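Local atomic coordinates of flagellar hook-associated protein 2 (Helicobacter pylori, PDB entry 6IWY), a protein that forms the cap at the tip of the growing flagellar filament, where it promotes flagellin polymerization and keeps unpolymerized flagellin subunits from leaking out. Residues L141-D146 / K238-L243; T184-A189 / E218-N223. All blocks are in the same frame, centred on the assembly; numbering follows the deposited sequence.

Contact 1: L141-D146 / K238-L243; sequences LSLGVD and KELGFL
Leu-141 and Leu-240 meet methyl to methyl, with Leu-141 CD2 3.4 Å from Leu-240 CD2. The two side chains cross at about a right angle, and a single branch of each does the touching. Leu-143 makes a looser approach to the same methyl group: its CD1 lies 4.4 Å from Leu-240 CD2. Glu-239 lies beside this apolar patch, and its OE1 sits 3.7 Å from Leu-141 CB. No hydrogen bond joins the two segments, and all three leucines are buried.

The torsions explain the aim of these groups. Leu-141 CG stands between its backbone N and carbonyl carbon (chi1 45°), and chi2 (47°) then turns CD2 to Leu-240. The chain of Glu-239 is extended beyond CG and brings its carboxylate across to the strand, at the exposed border of the contact.

The backbone sets both sides in place. Leu-141 and Leu-143 make backbone hydrogen bonds with Leu-173 and Leu-171 of strand 164-173. Ser-142 O accepts a hydrogen bond from Lys-236 NZ, just ahead of the short helix 237-240. Gly-241 leaves the helical path with positive phi (95°) and makes a backbone hydrogen bond with Thr-134.

Strand 141-143 lies at one edge of a four-stranded antiparallel sheet. Helix 237-240 packs against it, and Leu-240 also touches Ile-186 and Met-190 of helix 179-196.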
ATOM      1  N   LEU A 141      27.152  10.766  -5.902  1.00 66.55           N
ATOM      2  CA  LEU A 141      26.228  11.390  -6.833  1.00 63.54           C
ATOM      3  C   LEU A 141      25.974  12.877  -6.535  1.00 62.39           C
ATOM      4  O   LEU A 141      25.911  13.329  -5.386  1.00 62.25           O
ATOM      5  CB  LEU A 141      24.907  10.597  -6.952  1.00 60.92           C
ATOM      6  CG  LEU A 141      24.150  10.051  -5.742  1.00 59.88           C
ATOM      7  CD1 LEU A 141      24.010  11.088  -4.655  1.00 58.93           C
ATOM      8  CD2 LEU A 141      22.776   9.509  -6.181  1.00 56.64           C
ATOM      9  N   SER A 142      25.901  13.642  -7.614  1.00 61.63           N
ATOM     10  CA  SER A 142      25.421  14.992  -7.554  1.00 60.16           C
ATOM     11  C   SER A 142      24.031  14.996  -8.188  1.00 55.96           C
ATOM     12  O   SER A 142      23.871  14.616  -9.346  1.00 55.87           O
ATOM     13  CB  SER A 142      26.385  15.971  -8.261  1.00 62.33           C
ATOM     14  OG  SER A 142      26.223  17.285  -7.696  1.00 62.80           O
ATOM     15  N   LEU A 143      23.035  15.417  -7.426  1.00 52.83           N
ATOM     16  CA  LEU A 143      21.681  15.551  -7.956  1.00 49.77           C
ATOM     17  C   LEU A 143      21.333  17.011  -8.201  1.00 48.47           C
ATOM     18  O   LEU A 143      20.901  17.725  -7.300  1.00 48.65           O
ATOM     19  CB  LEU A 143      20.646  14.876  -7.032  1.00 47.87           C
ATOM     20  CG  LEU A 143      20.773  13.342  -6.937  1.00 48.57           C
ATOM     21  CD1 LEU A 143      19.544  12.744  -6.286  1.00 48.78           C
ATOM     22  CD2 LEU A 143      20.981  12.694  -8.277  1.00 47.93           C
ATOM     23  N   GLY A 144      21.495  17.450  -9.436  1.00 47.61           N
ATOM     24  CA  GLY A 144      21.154  18.810  -9.776  1.00 47.44           C
ATOM     25  C   GLY A 144      20.174  18.937 -10.909  1.00 45.84           C
ATOM     26  O   GLY A 144      19.120  18.336 -10.889  1.00 45.40           O
ATOM     27  N   VAL A 145      20.538  19.747 -11.886  1.00 46.92           N
ATOM     28  CA  VAL A 145      19.676  20.141 -12.971  1.00 45.87           C
ATOM     29  C   VAL A 145      20.477  19.909 -14.241  1.00 47.80           C
ATOM     30  O   VAL A 145      21.639  20.240 -14.325  1.00 49.16           O
ATOM     31  CB  VAL A 145      19.254  21.622 -12.806  1.00 46.41           C
ATOM     32  CG1 VAL A 145      18.522  22.161 -14.014  1.00 45.52           C
ATOM     33  CG2 VAL A 145      18.399  21.762 -11.587  1.00 45.23           C
ATOM     34  N   ASP A 146      19.816  19.317 -15.215  1.00 48.42           N
ATOM     35  CA  ASP A 146      20.418  18.845 -16.463  1.00 50.39           C
ATOM     36  C   ASP A 146      20.553  20.053 -17.385  1.00 52.87           C
ATOM     37  O   ASP A 146      19.999  21.111 -17.085  1.00 52.59           O
ATOM     38  CB  ASP A 146      19.502  17.770 -17.080  1.00 49.01           C
ATOM     39  N   LYS A 238      17.684   6.219 -12.397  1.00 51.73           N
ATOM     40  CA  LYS A 238      18.348   4.902 -12.365  1.00 54.16           C
ATOM     41  C   LYS A 238      19.461   4.849 -11.299  1.00 55.18           C
ATOM     42  O   LYS A 238      19.670   3.810 -10.673  1.00 55.73           O
ATOM     43  CB  LYS A 238      18.868   4.501 -13.747  1.00 55.49           C
ATOM     44  N   GLU A 239      20.119   5.982 -11.057  1.00 55.13           N
ATOM     45  CA  GLU A 239      21.247   6.014 -10.138  1.00 57.27           C
ATOM     46  C   GLU A 239      20.836   5.739  -8.707  1.00 56.23           C
ATOM     47  O   GLU A 239      21.657   5.352  -7.893  1.00 58.15           O
ATOM     48  CB  GLU A 239      21.990   7.346 -10.217  1.00 57.66           C
ATOM     49  CG  GLU A 239      23.003   7.406 -11.335  1.00 62.48           C
ATOM     50  CD  GLU A 239      23.841   8.682 -11.329  1.00 67.14           C
ATOM     51  OE1 GLU A 239      24.391   9.081 -10.259  1.00 69.13           O
ATOM     52  OE2 GLU A 239      23.959   9.281 -12.425  1.00 70.63           O
ATOM     53  N   LEU A 240      19.576   5.965  -8.390  1.00 54.08           N
ATOM     54  CA  LEU A 240      19.071   5.674  -7.047  1.00 53.54           C
ATOM     55  C   LEU A 240      18.614   4.259  -6.944  1.00 54.27           C
ATOM     56  O   LEU A 240      18.459   3.738  -5.848  1.00 55.29           O
ATOM     57  CB  LEU A 240      17.902   6.582  -6.680  1.00 50.68           C
ATOM     58  CG  LEU A 240      18.241   8.061  -6.685  1.00 50.32           C
ATOM     59  CD1 LEU A 240      17.109   8.864  -6.032  1.00 49.79           C
ATOM     60  CD2 LEU A 240      19.565   8.316  -5.978  1.00 52.36           C
ATOM     61  N   GLY A 241      18.357   3.641  -8.080  1.00 54.60           N
ATOM     62  CA  GLY A 241      18.009   2.233  -8.088  1.00 56.30           C
ATOM     63  C   GLY A 241      16.538   1.887  -8.094  1.00 54.65           C
ATOM     64  O   GLY A 241      16.189   0.821  -7.657  1.00 55.35           O
ATOM     65  N   PHE A 242      15.684   2.767  -8.601  1.00 53.17           N
ATOM     66  CA  PHE A 242      14.290   2.417  -8.853  1.00 53.33           C
ATOM     67  C   PHE A 242      14.139   1.599 -10.137  1.00 55.87           C
ATOM     68  O   PHE A 242      14.123   2.155 -11.214  1.00 56.12           O
ATOM     69  CB  PHE A 242      13.428   3.683  -8.941  1.00 51.04           C
ATOM     70  CG  PHE A 242      13.222   4.348  -7.616  1.00 50.04           C
ATOM     71  CD1 PHE A 242      12.322   3.830  -6.706  1.00 51.28           C
ATOM     72  CD2 PHE A 242      13.967   5.451  -7.257  1.00 48.54           C
ATOM     73  CE1 PHE A 242      12.157   4.427  -5.467  1.00 49.91           C
ATOM     74  CE2 PHE A 242      13.817   6.035  -6.041  1.00 47.06           C
ATOM     75  CZ  PHE A 242      12.910   5.527  -5.139  1.00 48.39           C
ATOM     76  N   LEU A 243      14.037   0.278 -10.021  1.00 59.13           N
ATOM     77  CA  LEU A 243      13.779  -0.597 -11.189  1.00 62.60           C
ATOM     78  C   LEU A 243      12.589  -0.019 -11.945  1.00 62.02           C
ATOM     79  O   LEU A 243      12.646   0.235 -13.158  1.00 62.07           O
ATOM     80  CB  LEU A 243      13.445  -2.048 -10.747  1.00 64.72           C
TER

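Contact 2: T184-A189 / E218-N223; sequences TAIQKA and ESLIIN
Leu-220 reaches from the strand to Ile-186 on the helix and carries most of this contact. Its CB already points toward the helix. Beyond CG the side chain forks. CD1 makes no close contact with the helix segment; like CD2, it stays 4.6 Å from Gln-187 CB. CD2 is the tip that touches: it lies 3.5 Å from Ile-186 CG2 and 4.1 Å from Ile-186 CB. The same methyl comes within 4.0 Å of Gln-187 N, so it rests against the helix backbone as well as a side chain.

Ile-186 offers its short branch to this methyl. CG2 is anti to the backbone N, while CG1 stands beside that N (chi1 -70°) and leads the longer branch another way. The two side chains cross obliquely. Both are buried, and their contact is apolar.

Gln-187 runs along the border of this packing as an extended chain. Its first two torsions are both close to 180°, and the amide is carried past Leu-220 to strand 209-214. There NE2 donates a hydrogen bond to Ile-211 O. Leu-220 also touches the side chain of Ile-211, so strand 209-214 contributes to the same interface.

On the strand side, Leu-220 makes a backbone hydrogen bond with Ser-133, and Leu-220 N also hydrogen-bonds to Ser-133 OG. Just before Leu-220, Glu-218 and Ser-219 both face Leu-214 in a classic beta bulge.

Strand 219-224 is the middle strand of a three-stranded antiparallel sheet and forms a beta hairpin with strand 209-214. Helix 179-196 packs on the face of this sheet from which Leu-220 projects. This is helix-on-sheet packing, as in alpha+beta domains.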
ATOM      1  N   THR A 184      20.312   6.730   3.637  1.00 56.15           N
ATOM      2  CA  THR A 184      19.853   7.662   4.633  1.00 55.38           C
ATOM      3  C   THR A 184      19.934   9.076   4.034  1.00 53.75           C
ATOM      4  O   THR A 184      18.980   9.847   4.094  1.00 51.62           O
ATOM      5  CB  THR A 184      20.647   7.531   5.938  1.00 59.16           C
ATOM      6  OG1 THR A 184      20.563   6.182   6.403  1.00 59.32           O
ATOM      7  CG2 THR A 184      20.078   8.464   7.021  1.00 59.08           C
ATOM      8  N   ALA A 185      21.048   9.396   3.396  1.00 54.84           N
ATOM      9  CA  ALA A 185      21.211  10.732   2.816  1.00 53.80           C
ATOM     10  C   ALA A 185      20.100  11.047   1.830  1.00 49.99           C
ATOM     11  O   ALA A 185      19.492  12.109   1.883  1.00 48.98           O
ATOM     12  CB  ALA A 185      22.545  10.857   2.148  1.00 55.85           C
ATOM     13  N   ILE A 186      19.816  10.107   0.944  1.00 48.62           N
ATOM     14  CA  ILE A 186      18.743  10.289  -0.026  1.00 45.22           C
ATOM     15  C   ILE A 186      17.425  10.482   0.692  1.00 44.27           C
ATOM     16  O   ILE A 186      16.672  11.439   0.397  1.00 42.90           O
ATOM     17  CB  ILE A 186      18.628   9.107  -0.925  1.00 44.14           C
ATOM     18  CG1 ILE A 186      19.834   9.044  -1.847  1.00 44.71           C
ATOM     19  CG2 ILE A 186      17.359   9.196  -1.724  1.00 42.78           C
ATOM     20  CD1 ILE A 186      20.089   7.682  -2.387  1.00 44.31           C
ATOM     21  N   GLN A 187      17.150   9.582   1.636  1.00 45.12           N
ATOM     22  CA  GLN A 187      15.974   9.697   2.482  1.00 44.85           C
ATOM     23  C   GLN A 187      15.825  11.106   3.074  1.00 45.18           C
ATOM     24  O   GLN A 187      14.752  11.691   3.022  1.00 43.02           O
ATOM     25  CB  GLN A 187      16.032   8.683   3.602  1.00 46.86           C
ATOM     26  CG  GLN A 187      14.827   8.697   4.524  1.00 47.62           C
ATOM     27  CD  GLN A 187      14.996   7.723   5.687  1.00 52.31           C
ATOM     28  OE1 GLN A 187      16.008   7.759   6.399  1.00 56.56           O
ATOM     29  NE2 GLN A 187      14.021   6.844   5.875  1.00 50.61           N
ATOM     30  N   LYS A 188      16.911  11.636   3.626  1.00 47.97           N
ATOM     31  CA  LYS A 188      16.901  12.974   4.209  1.00 49.32           C
ATOM     32  C   LYS A 188      16.572  13.967   3.112  1.00 48.02           C
ATOM     33  O   LYS A 188      15.703  14.832   3.274  1.00 47.69           O
ATOM     34  CB  LYS A 188      18.255  13.337   4.850  1.00 52.37           C
ATOM     35  N   ALA A 189      17.267  13.848   1.988  1.00 48.02           N
ATOM     36  CA  ALA A 189      17.089  14.824   0.925  1.00 47.11           C
ATOM     37  C   ALA A 189      15.618  14.860   0.564  1.00 45.82           C
ATOM     38  O   ALA A 189      15.050  15.935   0.515  1.00 45.62           O
ATOM     39  CB  ALA A 189      17.948  14.513  -0.283  1.00 46.22           C
ATOM     40  N   GLU A 218      19.705  -1.200   2.473  1.00 64.79           N
ATOM     41  CA  GLU A 218      19.838  -1.349   1.017  1.00 64.02           C
ATOM     42  C   GLU A 218      18.713  -0.730   0.191  1.00 59.77           C
ATOM     43  O   GLU A 218      18.861  -0.566  -1.007  1.00 59.72           O
ATOM     44  CB  GLU A 218      19.964  -2.828   0.636  1.00 67.47           C
ATOM     45  N   SER A 219      17.593  -0.390   0.810  1.00 57.07           N
ATOM     46  CA  SER A 219      16.412  -0.047   0.047  1.00 53.57           C
ATOM     47  C   SER A 219      15.633   1.063   0.691  1.00 50.46           C
ATOM     48  O   SER A 219      15.574   1.177   1.910  1.00 50.91           O
ATOM     49  CB  SER A 219      15.498  -1.264  -0.083  1.00 54.62           C
ATOM     50  OG  SER A 219      15.963  -2.113  -1.112  1.00 57.42           O
ATOM     51  N   LEU A 220      15.039   1.866  -0.170  1.00 47.01           N
ATOM     52  CA  LEU A 220      14.171   2.930   0.211  1.00 44.75           C
ATOM     53  C   LEU A 220      12.815   2.547  -0.306  1.00 43.48           C
ATOM     54  O   LEU A 220      12.706   1.870  -1.331  1.00 43.94           O
ATOM     55  CB  LEU A 220      14.597   4.238  -0.468  1.00 43.49           C
ATOM     56  CG  LEU A 220      15.162   5.338   0.421  1.00 44.00           C
ATOM     57  CD1 LEU A 220      16.423   4.880   1.119  1.00 48.05           C
ATOM     58  CD2 LEU A 220      15.441   6.583  -0.407  1.00 43.69           C
ATOM     59  N   ILE A 221      11.777   2.990   0.382  1.00 42.56           N
ATOM     60  CA  ILE A 221      10.421   2.785  -0.091  1.00 41.71           C
ATOM     61  C   ILE A 221       9.620   4.057   0.141  1.00 40.35           C
ATOM     62  O   ILE A 221       9.531   4.548   1.261  1.00 41.49           O
ATOM     63  CB  ILE A 221       9.781   1.541   0.593  1.00 43.43           C
ATOM     64  CG1 ILE A 221       8.399   1.252  -0.016  1.00 43.22           C
ATOM     65  CG2 ILE A 221       9.675   1.764   2.069  1.00 43.44           C
ATOM     66  CD1 ILE A 221       7.935  -0.150   0.110  1.00 41.91           C
ATOM     67  N   ILE A 222       9.100   4.644  -0.922  1.00 39.21           N
ATOM     68  CA  ILE A 222       8.181   5.793  -0.800  1.00 37.96           C
ATOM     69  C   ILE A 222       6.796   5.148  -0.696  1.00 38.70           C
ATOM     70  O   ILE A 222       6.484   4.244  -1.462  1.00 39.71           O
ATOM     71  CB  ILE A 222       8.278   6.738  -2.040  1.00 36.62           C
ATOM     72  CG1 ILE A 222       9.753   7.020  -2.370  1.00 37.56           C
ATOM     73  CG2 ILE A 222       7.564   8.086  -1.793  1.00 34.73           C
ATOM     74  CD1 ILE A 222      10.015   7.790  -3.695  1.00 37.32           C
ATOM     75  N   ASN A 223       6.006   5.535   0.291  1.00 39.36           N
ATOM     76  CA  ASN A 223       4.636   5.025   0.431  1.00 40.25           C
ATOM     77  C   ASN A 223       3.727   6.203   0.594  1.00 39.77           C
ATOM     78  O   ASN A 223       4.078   7.165   1.288  1.00 39.43           O
ATOM     79  CB  ASN A 223       4.485   4.085   1.631  1.00 42.33           C
ATOM     80  CG  ASN A 223       3.015   3.729   1.946  1.00 44.24           C
ATOM     81  OD1 ASN A 223       2.599   3.832   3.083  1.00 48.29           O
ATOM     82  ND2 ASN A 223       2.244   3.310   0.949  1.00 44.97           N
TER

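Contacts 1 and 2 have centres about 13 Å apart. Along the chain, both segments of contact 2 fall between 141-146 and 238-243. The two contacts also touch directly. Helix 179-196 joins them through Ile-186, whose CD1 lies 3.7 Å from Leu-240 CD2. Phe-242 CZ makes a second link, 3.9 Å from Ile-222 CD1. The helix meets strand 219-224 of the three-stranded sheet and Leu-171 of the four-stranded sheet that holds strand 141-143. Together the contacts tie both ends of the region 141-243 into what is consistent with one compact alpha+beta unit of the cap protein. It comes from the middle of the fragment's sequence and lies to one side of the chain's centre.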